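Local coordinates for protein putative thiol-disulfide oxidoreductase (PDB 4GRF) that probably acts as a thiol-disulfide oxidoreductase of the TlpA-like kind, the present chain being its thioredoxin domain, seen here with glutathione bound covalently through a disulfide, at residues L92-K95 with D96-K99; K99-L102 with E103-I107. All blocks are in the same frame, centred on the assembly; numbering follows the deposited sequence.

Contact 1: residues L92-K95 with D96-K99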
# COMPACT_ATOMS: atom_id res chain seq x y z
N LEU A 92 8.33 3.97 4.80
CA LEU A 92 8.87 5.07 4.03
C LEU A 92 10.06 4.59 3.22
O LEU A 92 11.01 4.01 3.78
CB LEU A 92 9.31 6.18 4.98
CG LEU A 92 9.88 7.45 4.35
CD1 LEU A 92 8.84 8.13 3.48
CD2 LEU A 92 10.37 8.39 5.44
N LEU A 93 10.02 4.84 1.92
CA LEU A 93 11.12 4.47 1.03
C LEU A 93 12.34 5.35 1.33
O LEU A 93 12.22 6.55 1.59
CB LEU A 93 10.73 4.62 -0.43
CG LEU A 93 9.62 3.68 -0.91
CD1 LEU A 93 9.27 3.96 -2.37
CD2 LEU A 93 10.02 2.23 -0.70
N GLN A 94 13.50 4.73 1.32
CA GLN A 94 14.72 5.53 1.40
C GLN A 94 14.89 6.25 0.07
O GLN A 94 14.49 5.74 -0.99
CB GLN A 94 15.90 4.65 1.76
CG GLN A 94 15.59 3.79 2.97
CD GLN A 94 16.82 3.42 3.77
OE1 GLN A 94 17.00 2.27 4.14
NE2 GLN A 94 17.66 4.41 4.06
N LYS A 95 15.44 7.46 0.13
CA LYS A 95 15.61 8.33 -1.04
C LYS A 95 16.14 7.57 -2.25
O LYS A 95 15.62 7.72 -3.35
CB LYS A 95 16.58 9.46 -0.67
CG LYS A 95 16.93 10.44 -1.78
CD LYS A 95 17.89 11.50 -1.24
CE LYS A 95 18.85 12.00 -2.31
NZ LYS A 95 18.14 12.74 -3.39
N ASP A 96 17.17 6.76 -2.03
CA ASP A 96 17.86 6.07 -3.12
C ASP A 96 17.04 4.93 -3.71
O ASP A 96 17.49 4.29 -4.66
CB ASP A 96 19.19 5.50 -2.63
CG ASP A 96 20.28 6.55 -2.58
OD1 ASP A 96 20.04 7.70 -3.00
OD2 ASP A 96 21.39 6.22 -2.11
N ASP A 97 15.87 4.66 -3.15
CA ASP A 97 15.03 3.56 -3.63
C ASP A 97 13.76 4.04 -4.32
O ASP A 97 13.12 3.28 -5.03
CB ASP A 97 14.62 2.64 -2.49
CG ASP A 97 15.77 1.82 -1.97
OD1 ASP A 97 16.72 1.53 -2.74
OD2 ASP A 97 15.72 1.47 -0.78
N VAL A 98 13.41 5.31 -4.11
CA VAL A 98 12.15 5.83 -4.64
C VAL A 98 12.01 5.66 -6.15
O VAL A 98 11.01 5.14 -6.63
CB VAL A 98 11.99 7.31 -4.30
CG1 VAL A 98 10.80 7.90 -5.06
CG2 VAL A 98 11.81 7.48 -2.80
N LYS A 99 13.00 6.12 -6.91
CA LYS A 99 12.90 6.05 -8.35
C LYS A 99 12.81 4.59 -8.83
O LYS A 99 12.01 4.28 -9.71
CB LYS A 99 14.10 6.75 -9.00
CG LYS A 99 13.94 7.01 -10.49
CD LYS A 99 15.13 7.77 -11.05
CE LYS A 99 15.05 7.88 -12.56
NZ LYS A 99 16.31 8.41 -13.15
O HOH W 1 13.68 1.87 0.88
O HOH W 2 15.50 7.48 -5.90
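Gln94 and Asp97 meet through their backbones where the chain turns into a helix: Asp97 N donates to Gln94 O at 2.8 Å, with an N-H...O angle of 158°. The same oxygen takes a second, weak bond from Val98 N, which also points a weak bond at Lys95 O, so Gln94 O takes two amides and Val98 N is split between two carbonyls. The side chain of Asp97 folds back toward the residue that leads into the turn. Its CG lies beside its own backbone N (chi1 -71°), which brings the carboxylate near the start of the turn, where OD2 is 4.1 Å from Gln94 CB. A water closes the remaining gap, giving a hydrogen to Asp97 OD2 at 2.7 Å and accepting one from Gln94 N at 2.9 Å; the carboxylate thus reaches the Gln94 amide indirectly. A second water links Lys95 O, 2.6 Å away, to Lys99 N, standing in where a direct helical bond would run. On the inner side the contact is apolar. One methyl of Val98, CG2, rests against Leu93 CB at 3.9 Å, and Leu93 CD1 lies 4.1 Å from Val98 CA. Lys95 and Asp96, by contrast, extend outward on the exposed side. Leu93 carries the packing inward to Val68 of strand 63-69 and to Ile12, and its backbone bonds to Ser69, while Val98 leans on Thr70; the turn thereby joins the end of edge strand 89-92 to the start of helix 95-104.

Contact 2: residues K99-L102 with E103-I107. With GSH (glutathione), chain H.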
# COMPACT_ATOMS: atom_id res chain seq x y z
N LYS A 99 13.00 6.12 -6.91
CA LYS A 99 12.90 6.05 -8.35
C LYS A 99 12.81 4.59 -8.83
O LYS A 99 12.01 4.28 -9.71
CB LYS A 99 14.10 6.75 -9.00
CG LYS A 99 13.94 7.01 -10.49
CD LYS A 99 15.13 7.77 -11.05
CE LYS A 99 15.05 7.88 -12.56
NZ LYS A 99 16.31 8.41 -13.15
N ASP A 100 13.61 3.71 -8.25
CA ASP A 100 13.61 2.30 -8.65
C ASP A 100 12.25 1.64 -8.43
O ASP A 100 11.77 0.87 -9.26
CB ASP A 100 14.67 1.51 -7.88
CG ASP A 100 16.07 1.95 -8.24
OD1 ASP A 100 16.31 2.28 -9.42
OD2 ASP A 100 16.93 1.96 -7.33
N VAL A 101 11.62 1.92 -7.28
CA VAL A 101 10.32 1.35 -6.97
C VAL A 101 9.26 1.86 -7.93
O VAL A 101 8.49 1.08 -8.50
CB VAL A 101 9.93 1.61 -5.50
CG1 VAL A 101 8.49 1.21 -5.25
CG2 VAL A 101 10.86 0.83 -4.58
N LEU A 102 9.17 3.19 -8.10
CA LEU A 102 8.21 3.76 -9.02
C LEU A 102 8.38 3.24 -10.43
O LEU A 102 7.39 2.96 -11.11
CB LEU A 102 8.27 5.27 -9.02
CG LEU A 102 7.91 5.89 -7.67
CD1 LEU A 102 8.01 7.40 -7.75
CD2 LEU A 102 6.52 5.47 -7.22
N GLU A 103 9.61 3.14 -10.90
CA GLU A 103 9.83 2.64 -12.24
C GLU A 103 9.42 1.17 -12.34
O GLU A 103 8.76 0.78 -13.29
CB GLU A 103 11.29 2.82 -12.65
CG GLU A 103 11.65 4.27 -12.91
CD GLU A 103 13.10 4.44 -13.29
OE1 GLU A 103 13.80 3.41 -13.40
OE2 GLU A 103 13.54 5.60 -13.47
N SER A 104 9.77 0.38 -11.34
CA SER A 104 9.47 -1.05 -11.37
C SER A 104 7.96 -1.34 -11.41
O SER A 104 7.54 -2.33 -11.97
CB SER A 104 10.15 -1.78 -10.20
OG SER A 104 9.45 -1.60 -8.98
N TYR A 105 7.15 -0.46 -10.79
CA TYR A 105 5.70 -0.60 -10.81
C TYR A 105 5.06 0.25 -11.89
O TYR A 105 3.83 0.26 -12.03
CB TYR A 105 5.10 -0.25 -9.43
CG TYR A 105 5.19 -1.38 -8.43
CD1 TYR A 105 6.35 -1.60 -7.69
CD2 TYR A 105 4.12 -2.26 -8.25
CE1 TYR A 105 6.43 -2.63 -6.78
CE2 TYR A 105 4.17 -3.29 -7.33
CZ TYR A 105 5.33 -3.50 -6.61
OH TYR A 105 5.37 -4.53 -5.73
N CYS A 106 5.91 0.94 -12.65
CA CYS A 106 5.49 1.88 -13.68
C CYS A 106 4.42 2.84 -13.19
O CYS A 106 3.36 3.01 -13.81
CB CYS A 106 4.99 1.19 -14.92
SG CYS A 106 4.59 2.45 -16.14
N ILE A 107 4.71 3.47 -12.05
CA ILE A 107 3.75 4.36 -11.42
C ILE A 107 3.88 5.73 -12.01
O ILE A 107 4.93 6.37 -11.94
CB ILE A 107 3.94 4.45 -9.91
CG1 ILE A 107 3.66 3.08 -9.28
CG2 ILE A 107 3.01 5.49 -9.30
CD1 ILE A 107 4.08 2.97 -7.82
N1 GSH H . 7.62 -6.64 -17.73
CA1 GSH H . 7.17 -5.30 -18.19
C1 GSH H . 7.88 -4.87 -19.44
O11 GSH H . 7.20 -4.44 -20.40
O12 GSH H . 9.13 -4.96 -19.49
CB1 GSH H . 7.41 -4.30 -17.06
CG1 GSH H . 7.32 -2.86 -17.55
CD1 GSH H . 5.89 -2.37 -17.56
OE1 GSH H . 4.96 -3.05 -17.15
N2 GSH H . 5.70 -1.13 -18.03
CA2 GSH H . 4.38 -0.54 -18.03
C2 GSH H . 3.40 -1.34 -18.83
O2 GSH H . 3.66 -1.70 -19.97
CB2 GSH H . 4.43 0.89 -18.56
SG2 GSH H . 5.71 1.88 -17.76
N3 GSH H . 2.26 -1.61 -18.20
CA3 GSH H . 1.15 -2.33 -18.79
C3 GSH H . -0.10 -2.15 -17.94
O31 GSH H . -1.14 -2.74 -18.29
O32 GSH H . -0.05 -1.43 -16.91
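Leu102 O is gripped from beyond the end of its helix: Ile107 N, five residues on, donates to it at 2.9 Å and nearly straight, with an N-H...O angle of 170°. The reversal turns on Cys106, whose positive phi lets the chain double back, and whose N bonds to Glu103 O. The turn also returns the Ile107 side chain to the helix, where its CD1 meets Leu102 CD2 at 3.5 Å, the two side chains crossing at about a right angle. Val101 O is held twice, by Tyr105 N at 3.1 Å and by the hydroxyl of Ser104, OG, at 2.9 Å; chi1 of 78° sets that OG between its own backbone N and carbonyl carbon and aims it back up the helix. The same carbonyl oxygen lies in the plane of the Tyr105 ring at its edge, 3.5 Å from CD1. The ring itself runs inward to meet Phe36, and its OH bonds to Pro10 O. Cys106 points away from the helix; in the conformer described here, one of two modelled, its SG is joined to SG2 of glutathione by a 2.1 Å disulfide, and glutathione is also hydrogen-bonded to Ser2 O. The whole is a Schellman motif at the C-terminal end of a helix, here presenting a glutathionylated cysteine distinct from the thioredoxin-type Cys41-Cys44 pair.

In the fold
Contact 1 and contact 2 follow one another directly along the chain, share Lys99, and have centres about 10 Å apart. Together they describe helix 95-104 from its first turn to its last: residues 92-99 bring the chain out of strand 89-92, an outermost strand of the five-stranded mixed sheet, and residues 99-107 lead it on toward strand 112-116 in the same sheet. The two contacts touch, Leu93 CD1 lying 4.0 Å from Val101 CB. The helix thus lies in the connection between strand 89-92 and strand 112-116, which runs antiparallel to strand 31-37 in the thioredoxin-like sheet. Only contact 2 reaches the glutathione site; contact 1 lies away from it, at the opposite helix end.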